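Local coordinates for protein phosphate transporter (Thermotoga maritima MSB8, PDB 6L85) that probably imports phosphate across the membrane by coupling its uptake to sodium ions, as a bacterial relative of the human SLC20 solute carriers, at residues B[19-24]-B[303-308]; B[24-28]-B[249-253]; B[242-246]-B[323-327]. All coordinates share one frame; numbering follows the deposited sequence.

Contact 1 of 3, residues B[19-24]-B[303-308]; sequences GANDVA and LGQKVM. With NA (sodium ion), chain Q.
Val-23 places CG1 between its backbone N and carbonyl carbon (chi1 61°), which presses that methyl against the backbone of 303-308, 3.6 Å from Gly-304 O. Val-307 has a similar first torsion and drives its own CG1 to 3.0 Å from Ala-20 O, a tight approach of methyl to carbonyl. Met-308 starts out extended and then bends at its last torsion, so that CE swings back across the isopropyl group of Val-23 and lies 3.8 Å from CG1 of that valine. The short axes run 7.3 Å apart with a crossing angle of -34°, and such closeness rests on small residues: the CA atoms of Ala-20 and Gly-304 are 3.7 Å apart. This is a close helix-helix packing of the small-xxx-small kind, with Ala-20 and Ala-24 four residues apart on one face of helix 2-32. Its polar element is a CA-H...O contact from Gly-304 CA to Ala-20 O, 3.3 Å long with 132° at the hydrogen. Beside it, Ala-20 CB packs on Leu-303 CB at 3.6 Å, and Ala-24 CB sits over the backbone of Met-308. The carboxylate of Asp-22 and the amide of Asn-21 turn from this interface to a sodium ion, joined by a water that also donates to Asn-21 O. Val-104 O and Thr-347 OG1 complete the five ligands of the ion. Asn-21 ND2 is held by Thr-98 OG1 and Tyr-102 O, which fixes the amide rotation with OD1 2.6 Å from the sodium ion, while Asp-22 OD2 bonds to His-254 NE2.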
ATOM      1  N   GLY B  19     -13.163  -1.216  16.551  1.00 38.45           N
ATOM      2  CA  GLY B  19     -12.850   0.048  15.898  1.00 34.65           C
ATOM      3  C   GLY B  19     -13.273   1.239  16.741  1.00 37.54           C
ATOM      4  O   GLY B  19     -12.495   2.186  16.942  1.00 36.02           O
ATOM      5  N   ALA B  20     -14.484   1.159  17.313  1.00 34.97           N
ATOM      6  CA  ALA B  20     -15.026   2.237  18.132  1.00 35.49           C
ATOM      7  C   ALA B  20     -14.154   2.517  19.348  1.00 43.53           C
ATOM      8  O   ALA B  20     -13.854   3.683  19.655  1.00 43.62           O
ATOM      9  CB  ALA B  20     -16.448   1.885  18.570  1.00 42.01           C
ATOM     10  N   ASN B  21     -13.736   1.459  20.068  1.00 38.19           N
ATOM     11  CA  ASN B  21     -12.981   1.694  21.296  1.00 36.30           C
ATOM     12  C   ASN B  21     -11.533   2.066  21.040  1.00 38.03           C
ATOM     13  O   ASN B  21     -10.932   2.787  21.848  1.00 35.04           O
ATOM     14  CB  ASN B  21     -12.994   0.460  22.213  1.00 39.44           C
ATOM     15  CG  ASN B  21     -12.731   0.826  23.676  1.00 41.25           C
ATOM     16  OD1 ASN B  21     -11.593   0.733  24.182  1.00 38.42           O
ATOM     17  ND2 ASN B  21     -13.783   1.279  24.349  1.00 37.67           N
ATOM     18  N   ASP B  22     -10.937   1.563  19.964  1.00 37.15           N
ATOM     19  CA  ASP B  22      -9.493   1.636  19.837  1.00 33.83           C
ATOM     20  C   ASP B  22      -8.971   2.670  18.848  1.00 37.70           C
ATOM     21  O   ASP B  22      -7.747   2.846  18.791  1.00 37.90           O
ATOM     22  CB  ASP B  22      -8.924   0.272  19.426  1.00 37.21           C
ATOM     23  CG  ASP B  22      -8.984  -0.767  20.547  1.00 38.91           C
ATOM     24  OD1 ASP B  22      -9.455  -0.456  21.649  1.00 38.33           O
ATOM     25  OD2 ASP B  22      -8.564  -1.909  20.307  1.00 37.81           O
ATOM     26  N   VAL B  23      -9.820   3.331  18.041  1.00 34.82           N
ATOM     27  CA  VAL B  23      -9.224   4.322  17.134  1.00 34.63           C
ATOM     28  C   VAL B  23      -8.413   5.369  17.910  1.00 39.38           C
ATOM     29  O   VAL B  23      -7.336   5.797  17.451  1.00 40.45           O
ATOM     30  CB  VAL B  23     -10.302   4.954  16.219  1.00 41.00           C
ATOM     31  CG1 VAL B  23     -11.375   5.682  17.018  1.00 39.29           C
ATOM     32  CG2 VAL B  23      -9.648   5.870  15.168  1.00 42.49           C
ATOM     33  N   ALA B  24      -8.846   5.711  19.130  1.00 39.52           N
ATOM     34  CA  ALA B  24      -8.072   6.616  19.992  1.00 41.55           C
ATOM     35  C   ALA B  24      -6.616   6.183  20.137  1.00 42.56           C
ATOM     36  O   ALA B  24      -5.719   7.040  20.142  1.00 41.40           O
ATOM     37  CB  ALA B  24      -8.714   6.723  21.377  1.00 43.63           C
ATOM     38  N   LEU B 303     -18.570   5.226  15.417  1.00 49.42           N
ATOM     39  CA  LEU B 303     -18.675   5.326  16.866  1.00 49.16           C
ATOM     40  C   LEU B 303     -17.382   5.799  17.520  1.00 49.33           C
ATOM     41  O   LEU B 303     -17.422   6.448  18.570  1.00 60.24           O
ATOM     42  CB  LEU B 303     -19.143   3.981  17.436  1.00 44.43           C
ATOM     43  CG  LEU B 303     -19.406   3.927  18.943  1.00 57.25           C
ATOM     44  CD1 LEU B 303     -20.291   5.104  19.386  1.00 60.57           C
ATOM     45  CD2 LEU B 303     -20.030   2.581  19.335  1.00 50.97           C
ATOM     46  N   GLY B 304     -16.231   5.497  16.914  1.00 47.74           N
ATOM     47  CA  GLY B 304     -14.960   5.879  17.509  1.00 44.67           C
ATOM     48  C   GLY B 304     -14.754   7.372  17.554  1.00 54.81           C
ATOM     49  O   GLY B 304     -13.932   7.866  18.345  1.00 53.44           O
ATOM     50  N   GLN B 305     -15.548   8.098  16.764  1.00 65.05           N
ATOM     51  CA  GLN B 305     -15.495   9.543  16.605  1.00 68.11           C
ATOM     52  C   GLN B 305     -16.079  10.187  17.856  1.00 69.86           C
ATOM     53  O   GLN B 305     -16.553  11.328  17.807  1.00 70.63           O
ATOM     54  CB  GLN B 305     -16.265   9.976  15.337  1.00 69.07           C
ATOM     55  CG  GLN B 305     -15.490   9.851  14.004  1.00 58.31           C
ATOM     56  CD  GLN B 305     -16.035  10.755  12.876  1.00 59.33           C
ATOM     57  OE1 GLN B 305     -15.757  11.950  12.836  1.00 66.62           O
ATOM     58  NE2 GLN B 305     -16.781  10.173  11.948  1.00 48.48           N
ATOM     59  N   LYS B 306     -16.131   9.422  18.960  1.00 73.60           N
ATOM     60  CA  LYS B 306     -16.506   9.941  20.274  1.00 71.97           C
ATOM     61  C   LYS B 306     -15.415   9.735  21.321  1.00 73.40           C
ATOM     62  O   LYS B 306     -14.931  10.717  21.896  1.00 81.72           O
ATOM     63  CB  LYS B 306     -17.833   9.306  20.714  1.00 78.09           C
ATOM     64  CG  LYS B 306     -19.076   9.978  20.087  1.00 75.59           C
ATOM     65  CD  LYS B 306     -19.324   9.519  18.652  1.00 68.54           C
ATOM     66  CE  LYS B 306     -20.474  10.293  18.011  1.00 75.73           C
ATOM     67  NZ  LYS B 306     -20.076  11.667  17.544  1.00 69.54           N
ATOM     68  N   VAL B 307     -14.967   8.499  21.558  1.00 75.01           N
ATOM     69  CA  VAL B 307     -13.915   8.242  22.548  1.00 65.13           C
ATOM     70  C   VAL B 307     -12.551   8.761  22.087  1.00 71.26           C
ATOM     71  O   VAL B 307     -11.660   9.025  22.924  1.00 71.06           O
ATOM     72  CB  VAL B 307     -13.916   6.730  22.852  1.00 69.31           C
ATOM     73  CG1 VAL B 307     -13.948   5.962  21.544  1.00 67.01           C
ATOM     74  CG2 VAL B 307     -12.726   6.300  23.731  1.00 62.67           C
ATOM     75  N   MET B 308     -12.373   8.948  20.770  1.00 70.52           N
ATOM     76  CA  MET B 308     -11.142   9.555  20.271  1.00 68.51           C
ATOM     77  C   MET B 308     -10.958  10.967  20.826  1.00 74.83           C
ATOM     78  O   MET B 308      -9.906  11.287  21.397  1.00 71.17           O
ATOM     79  CB  MET B 308     -11.153   9.568  18.740  1.00 62.56           C
ATOM     80  CG  MET B 308      -9.801   9.628  18.089  1.00 52.68           C
ATOM     81  SD  MET B 308      -9.947   9.836  16.302  1.00 75.29           S
ATOM     82  CE  MET B 308     -11.644   9.342  15.933  1.00 57.34           C
TER
HETATM   83 NA    NA Q 502      -9.101   0.061  23.867  1.00 38.80          NA
HETATM   84  O   HOH W   1      -8.851   2.412  23.585  1.00 37.30           O

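Contact 2 of 3, residues B[24-28]-B[249-253]; sequences ANSMA and YVSFS
Ser-26 and Val-250 bring their CA atoms to 5.1 Å where two helices run almost antiparallel, at 169° between their directions, with 8.3 Å between the short axes. Segment 24-28 starts at a kink, where the N atoms of Ala-24 and Asn-25 lack bonds to the turn before; farther on, Ala-28 N bonds to Ala-24 O in the regular helical way. The 249-253 turn is regular, with Ser-253 N bonded to Tyr-249 O. Two serine hydroxyls carry the polar contact. Ser-251 OG donates to Ser-26 OG at 2.9 Å, and Ser-26 OG in turn bonds to Val-23 O near the kink. Its torsion makes this relay possible: chi1 of 64° tucks OG back over its own main chain, within reach of the preceding turn of its own helix as well as of the opposing serine. The remaining touches are van der Waals approaches, some of them of methyls to oxygens. Val-250 extends CG1 directly across the gap, 3.6 Å from Ser-26 CB and 3.7 Å from Asn-25 O. Met-27 folds its chain at the second torsion, and CE lies beside the hydroxyl pair, 3.6 Å from Ser-251 OG. Asn-25 leads its amide away to bonds with Thr-346 and Thr-347; its side chain is about 4 Å from both a sodium ion and a phosphate ion, a position consistent with helix 2-32 lining a substrate pocket. Ser-26 O bonds to the hydroxyl of Ser-247, a ligand of another sodium ion. Helix 38-56 packs on Ser-251 through Ala-45, Leu-48 and Glu-49, helix 320-339 meets Val-250 at Asp-327, and Met-308 of helix 304-311 lies against Met-27.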
ATOM      1  N   ALA B  24      -8.846   5.711  19.130  1.00 39.52           N
ATOM      2  CA  ALA B  24      -8.072   6.616  19.992  1.00 41.55           C
ATOM      3  C   ALA B  24      -6.616   6.183  20.137  1.00 42.56           C
ATOM      4  O   ALA B  24      -5.719   7.040  20.142  1.00 41.40           O
ATOM      5  CB  ALA B  24      -8.714   6.723  21.377  1.00 43.63           C
ATOM      6  N   ASN B  25      -6.359   4.863  20.212  1.00 34.52           N
ATOM      7  CA  ASN B  25      -4.999   4.372  20.462  1.00 40.63           C
ATOM      8  C   ASN B  25      -4.025   4.789  19.362  1.00 40.37           C
ATOM      9  O   ASN B  25      -2.807   4.835  19.592  1.00 40.51           O
ATOM     10  CB  ASN B  25      -4.956   2.837  20.567  1.00 37.28           C
ATOM     11  CG  ASN B  25      -5.851   2.261  21.670  1.00 39.64           C
ATOM     12  OD1 ASN B  25      -6.555   2.978  22.393  1.00 36.94           O
ATOM     13  ND2 ASN B  25      -5.831   0.934  21.782  1.00 37.81           N
ATOM     14  N   SER B  26      -4.515   4.996  18.144  1.00 38.69           N
ATOM     15  CA  SER B  26      -3.631   5.422  17.069  1.00 42.02           C
ATOM     16  C   SER B  26      -3.760   6.898  16.738  1.00 36.64           C
ATOM     17  O   SER B  26      -2.750   7.527  16.412  1.00 37.53           O
ATOM     18  CB  SER B  26      -3.886   4.601  15.797  1.00 39.59           C
ATOM     19  OG  SER B  26      -5.183   4.818  15.291  1.00 38.59           O
ATOM     20  N   MET B  27      -4.961   7.477  16.842  1.00 33.84           N
ATOM     21  CA  MET B  27      -5.178   8.827  16.329  1.00 41.03           C
ATOM     22  C   MET B  27      -5.242   9.921  17.396  1.00 43.31           C
ATOM     23  O   MET B  27      -5.228  11.096  17.022  1.00 42.22           O
ATOM     24  CB  MET B  27      -6.465   8.881  15.484  1.00 40.99           C
ATOM     25  CG  MET B  27      -6.367   8.094  14.163  1.00 40.54           C
ATOM     26  SD  MET B  27      -5.076   8.721  13.037  1.00 49.67           S
ATOM     27  CE  MET B  27      -5.134   7.491  11.746  1.00 45.61           C
ATOM     28  N   ALA B  28      -5.306   9.597  18.698  1.00 44.53           N
ATOM     29  CA  ALA B  28      -5.447  10.652  19.697  1.00 45.45           C
ATOM     30  C   ALA B  28      -4.224  11.564  19.740  1.00 44.87           C
ATOM     31  O   ALA B  28      -4.367  12.755  19.995  1.00 45.76           O
ATOM     32  CB  ALA B  28      -5.710  10.050  21.081  1.00 48.08           C
ATOM     33  N   TYR B 249       0.958   4.369  11.098  1.00 33.41           N
ATOM     34  CA  TYR B 249       1.726   3.197  11.496  1.00 37.78           C
ATOM     35  C   TYR B 249       1.039   2.476  12.663  1.00 38.17           C
ATOM     36  O   TYR B 249       0.864   1.241  12.640  1.00 38.92           O
ATOM     37  CB  TYR B 249       3.148   3.655  11.842  1.00 36.34           C
ATOM     38  CG  TYR B 249       4.171   2.586  12.176  1.00 41.14           C
ATOM     39  CD1 TYR B 249       4.089   1.299  11.656  1.00 37.31           C
ATOM     40  CD2 TYR B 249       5.238   2.884  13.017  1.00 41.15           C
ATOM     41  CE1 TYR B 249       5.047   0.343  11.966  1.00 36.94           C
ATOM     42  CE2 TYR B 249       6.192   1.936  13.346  1.00 42.26           C
ATOM     43  CZ  TYR B 249       6.094   0.662  12.811  1.00 44.26           C
ATOM     44  OH  TYR B 249       7.052  -0.280  13.138  1.00 47.11           O
ATOM     45  N   VAL B 250       0.555   3.244  13.651  1.00 33.70           N
ATOM     46  CA  VAL B 250      -0.146   2.589  14.760  1.00 39.56           C
ATOM     47  C   VAL B 250      -1.439   1.937  14.280  1.00 33.73           C
ATOM     48  O   VAL B 250      -1.755   0.814  14.679  1.00 35.83           O
ATOM     49  CB  VAL B 250      -0.415   3.552  15.938  1.00 41.97           C
ATOM     50  CG1 VAL B 250      -1.065   2.790  17.095  1.00 36.89           C
ATOM     51  CG2 VAL B 250       0.860   4.175  16.427  1.00 37.67           C
ATOM     52  N   SER B 251      -2.209   2.633  13.437  1.00 33.39           N
ATOM     53  CA  SER B 251      -3.468   2.103  12.901  1.00 34.76           C
ATOM     54  C   SER B 251      -3.280   0.763  12.198  1.00 33.34           C
ATOM     55  O   SER B 251      -4.077  -0.170  12.366  1.00 32.42           O
ATOM     56  CB  SER B 251      -4.057   3.095  11.903  1.00 37.96           C
ATOM     57  OG  SER B 251      -4.976   3.946  12.530  1.00 48.86           O
ATOM     58  N   PHE B 252      -2.267   0.699  11.334  1.00 33.91           N
ATOM     59  CA  PHE B 252      -1.918  -0.525  10.631  1.00 31.99           C
ATOM     60  C   PHE B 252      -1.620  -1.644  11.620  1.00 32.90           C
ATOM     61  O   PHE B 252      -2.143  -2.764  11.494  1.00 35.29           O
ATOM     62  CB  PHE B 252      -0.701  -0.245   9.739  1.00 31.96           C
ATOM     63  CG  PHE B 252      -0.219  -1.435   8.945  1.00 34.44           C
ATOM     64  CD1 PHE B 252       0.649  -2.365   9.507  1.00 34.25           C
ATOM     65  CD2 PHE B 252      -0.613  -1.608   7.624  1.00 34.74           C
ATOM     66  CE1 PHE B 252       1.105  -3.461   8.776  1.00 34.85           C
ATOM     67  CE2 PHE B 252      -0.156  -2.706   6.876  1.00 31.41           C
ATOM     68  CZ  PHE B 252       0.701  -3.625   7.456  1.00 40.55           C
ATOM     69  N   SER B 253      -0.758  -1.358  12.605  1.00 32.46           N
ATOM     70  CA  SER B 253      -0.359  -2.404  13.540  1.00 34.64           C
ATOM     71  C   SER B 253      -1.532  -2.817  14.421  1.00 30.06           C
ATOM     72  O   SER B 253      -1.648  -3.980  14.812  1.00 30.06           O
ATOM     73  CB  SER B 253       0.829  -1.921  14.369  1.00 31.61           C
ATOM     74  OG  SER B 253       0.369  -1.043  15.363  1.00 41.63           O
TER

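Contact 3 of 3, residues B[242-246]-B[323-327]; sequences AQILT and GFTVD. With NA (sodium ion), chain S.
A sodium site joins these two helix turns of the phosphate transporter family fold, its five ligands being two oxygens of Gln-243, Asp-327 OD2, and the hydroxyls of Thr-29 and Ser-247. The helices run nearly parallel, 16° between directions, with 8.7 Å between the short axes. Gln-243 chelates the ion: its backbone O and OE1 each lie 2.4 Å from sodium. That bite depends on a chi1 of 80°, which turns CG back over the main chain, and on a bend at the second torsion, which folds the amide back beside its own carbonyl. Asn-320 OD1 takes the hydrogen bond of Gln-243 NE2 and so sets which end of the amide faces the metal. From the other helix, Asp-327 OD2 binds sodium at 2.2 Å, its carboxylate turned 68° from the amide plane. Next to the site, Thr-246 OG1 makes a weak hydrogen bond to Phe-324 O, 3.5 Å long. The Phe-324 ring turns its edge to the carbonyl carbon of Ala-242, with CE1 3.8 Å from Ala-242 CB, which lies obliquely to it. Thr-246 crosses Asp-327 at about a right angle, and Thr-246 CG2 lies 3.1 Å from Asp-327 OD2, the oxygen that binds the metal.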
ATOM      1  N   ALA B 242       4.834  14.854  10.758  1.00 40.67           N
ATOM      2  CA  ALA B 242       5.297  13.468  10.680  1.00 43.94           C
ATOM      3  C   ALA B 242       4.540  12.531  11.623  1.00 43.21           C
ATOM      4  O   ALA B 242       4.465  11.311  11.371  1.00 40.78           O
ATOM      5  CB  ALA B 242       6.795  13.421  10.981  1.00 42.21           C
ATOM      6  N   GLN B 243       3.979  13.067  12.707  1.00 40.45           N
ATOM      7  CA  GLN B 243       3.230  12.218  13.619  1.00 43.96           C
ATOM      8  C   GLN B 243       1.878  11.816  13.039  1.00 41.10           C
ATOM      9  O   GLN B 243       1.243  10.896  13.551  1.00 40.75           O
ATOM     10  CB  GLN B 243       3.106  12.890  15.000  1.00 40.90           C
ATOM     11  CG  GLN B 243       2.042  13.947  15.148  1.00 44.64           C
ATOM     12  CD  GLN B 243       1.382  13.871  16.516  1.00 53.19           C
ATOM     13  OE1 GLN B 243       0.642  12.927  16.800  1.00 58.73           O
ATOM     14  NE2 GLN B 243       1.655  14.849  17.376  1.00 51.87           N
ATOM     15  N   ILE B 244       1.475  12.395  11.913  1.00 43.66           N
ATOM     16  CA  ILE B 244       0.360  11.827  11.165  1.00 40.50           C
ATOM     17  C   ILE B 244       0.762  10.478  10.572  1.00 40.30           C
ATOM     18  O   ILE B 244       0.010   9.491  10.636  1.00 43.10           O
ATOM     19  CB  ILE B 244      -0.103  12.815  10.077  1.00 40.71           C
ATOM     20  CG1 ILE B 244      -0.496  14.137  10.727  1.00 41.94           C
ATOM     21  CG2 ILE B 244      -1.287  12.235   9.251  1.00 40.47           C
ATOM     22  CD1 ILE B 244      -0.796  15.253   9.728  1.00 46.30           C
ATOM     23  N   LEU B 245       1.956  10.420   9.977  1.00 37.34           N
ATOM     24  CA  LEU B 245       2.450   9.167   9.426  1.00 41.74           C
ATOM     25  C   LEU B 245       2.560   8.126  10.526  1.00 43.10           C
ATOM     26  O   LEU B 245       2.166   6.959  10.360  1.00 34.79           O
ATOM     27  CB  LEU B 245       3.816   9.391   8.768  1.00 40.50           C
ATOM     28  CG  LEU B 245       3.853  10.296   7.527  1.00 48.33           C
ATOM     29  CD1 LEU B 245       5.258  10.326   6.929  1.00 49.64           C
ATOM     30  CD2 LEU B 245       2.845   9.828   6.490  1.00 53.60           C
ATOM     31  N   THR B 246       3.102   8.544  11.661  1.00 37.05           N
ATOM     32  CA  THR B 246       3.297   7.601  12.753  1.00 39.32           C
ATOM     33  C   THR B 246       1.948   7.153  13.348  1.00 36.96           C
ATOM     34  O   THR B 246       1.808   6.004  13.797  1.00 37.71           O
ATOM     35  CB  THR B 246       4.276   8.251  13.749  1.00 42.20           C
ATOM     36  OG1 THR B 246       4.976   7.237  14.455  1.00 55.93           O
ATOM     37  CG2 THR B 246       3.583   9.197  14.705  1.00 40.34           C
ATOM     38  N   GLY B 323       4.524  12.734  20.832  1.00 38.54           N
ATOM     39  CA  GLY B 323       3.475  11.956  20.187  1.00 46.32           C
ATOM     40  C   GLY B 323       4.021  11.082  19.071  1.00 40.99           C
ATOM     41  O   GLY B 323       3.651   9.916  18.945  1.00 43.32           O
ATOM     42  N   PHE B 324       4.914  11.645  18.250  1.00 45.48           N
ATOM     43  CA  PHE B 324       5.684  10.881  17.274  1.00 42.22           C
ATOM     44  C   PHE B 324       6.345   9.658  17.912  1.00 45.40           C
ATOM     45  O   PHE B 324       6.235   8.535  17.394  1.00 39.43           O
ATOM     46  CB  PHE B 324       6.738  11.805  16.655  1.00 39.95           C
ATOM     47  CG  PHE B 324       7.583  11.166  15.575  1.00 41.89           C
ATOM     48  CD1 PHE B 324       7.180  11.210  14.245  1.00 37.07           C
ATOM     49  CD2 PHE B 324       8.806  10.569  15.885  1.00 40.77           C
ATOM     50  CE1 PHE B 324       7.964  10.650  13.238  1.00 36.75           C
ATOM     51  CE2 PHE B 324       9.593  10.016  14.890  1.00 40.96           C
ATOM     52  CZ  PHE B 324       9.167  10.054  13.558  1.00 41.07           C
ATOM     53  N   THR B 325       7.059   9.872  19.033  1.00 40.49           N
ATOM     54  CA  THR B 325       7.774   8.784  19.711  1.00 41.32           C
ATOM     55  C   THR B 325       6.816   7.735  20.286  1.00 41.52           C
ATOM     56  O   THR B 325       7.072   6.530  20.195  1.00 37.83           O
ATOM     57  CB  THR B 325       8.666   9.383  20.812  1.00 42.90           C
ATOM     58  OG1 THR B 325       9.690  10.180  20.199  1.00 46.09           O
ATOM     59  CG2 THR B 325       9.342   8.297  21.671  1.00 39.36           C
ATOM     60  N   VAL B 326       5.710   8.182  20.880  1.00 40.47           N
ATOM     61  CA  VAL B 326       4.731   7.278  21.478  1.00 42.26           C
ATOM     62  C   VAL B 326       4.130   6.374  20.413  1.00 43.11           C
ATOM     63  O   VAL B 326       4.001   5.155  20.597  1.00 41.70           O
ATOM     64  CB  VAL B 326       3.635   8.093  22.195  1.00 46.53           C
ATOM     65  CG1 VAL B 326       2.363   7.248  22.439  1.00 41.65           C
ATOM     66  CG2 VAL B 326       4.172   8.676  23.490  1.00 46.13           C
ATOM     67  N   ASP B 327       3.745   6.968  19.284  1.00 42.70           N
ATOM     68  CA  ASP B 327       3.179   6.188  18.193  1.00 42.67           C
ATOM     69  C   ASP B 327       4.184   5.201  17.631  1.00 40.02           C
ATOM     70  O   ASP B 327       3.865   4.020  17.435  1.00 36.97           O
ATOM     71  CB  ASP B 327       2.707   7.109  17.076  1.00 39.90           C
ATOM     72  CG  ASP B 327       1.500   7.925  17.459  1.00 45.09           C
ATOM     73  OD1 ASP B 327       0.787   7.548  18.416  1.00 56.39           O
ATOM     74  OD2 ASP B 327       1.253   8.945  16.774  1.00 52.00           O
TER
HETATM   75 NA    NA S 504       0.361  10.716  15.796  1.00 51.35          NA

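Overall arrangement
All three contacts are buried, none at the surface: contact 2 is centred about 7 Å from the chain centre, against about 12 Å for contact 1 and 15 Å for contact 3. Helix 2-32 serves contacts 1 and 2, which share Ala-24 and touch where Met-308 SD packs 3.7 Å from Met-27 CB. Helix 231-258 serves contacts 2 and 3, which meet where Val-250 CG2 lies 3.2 Å from Asp-327 O. The chemistry differs more than the burial does. Of contact 1's two segments, only 19-24 supplies sodium ligands, beside small residues and methyls packed on backbone carbonyls; in contact 3 the ion bridges both segments; contact 2 relies on a serine pair.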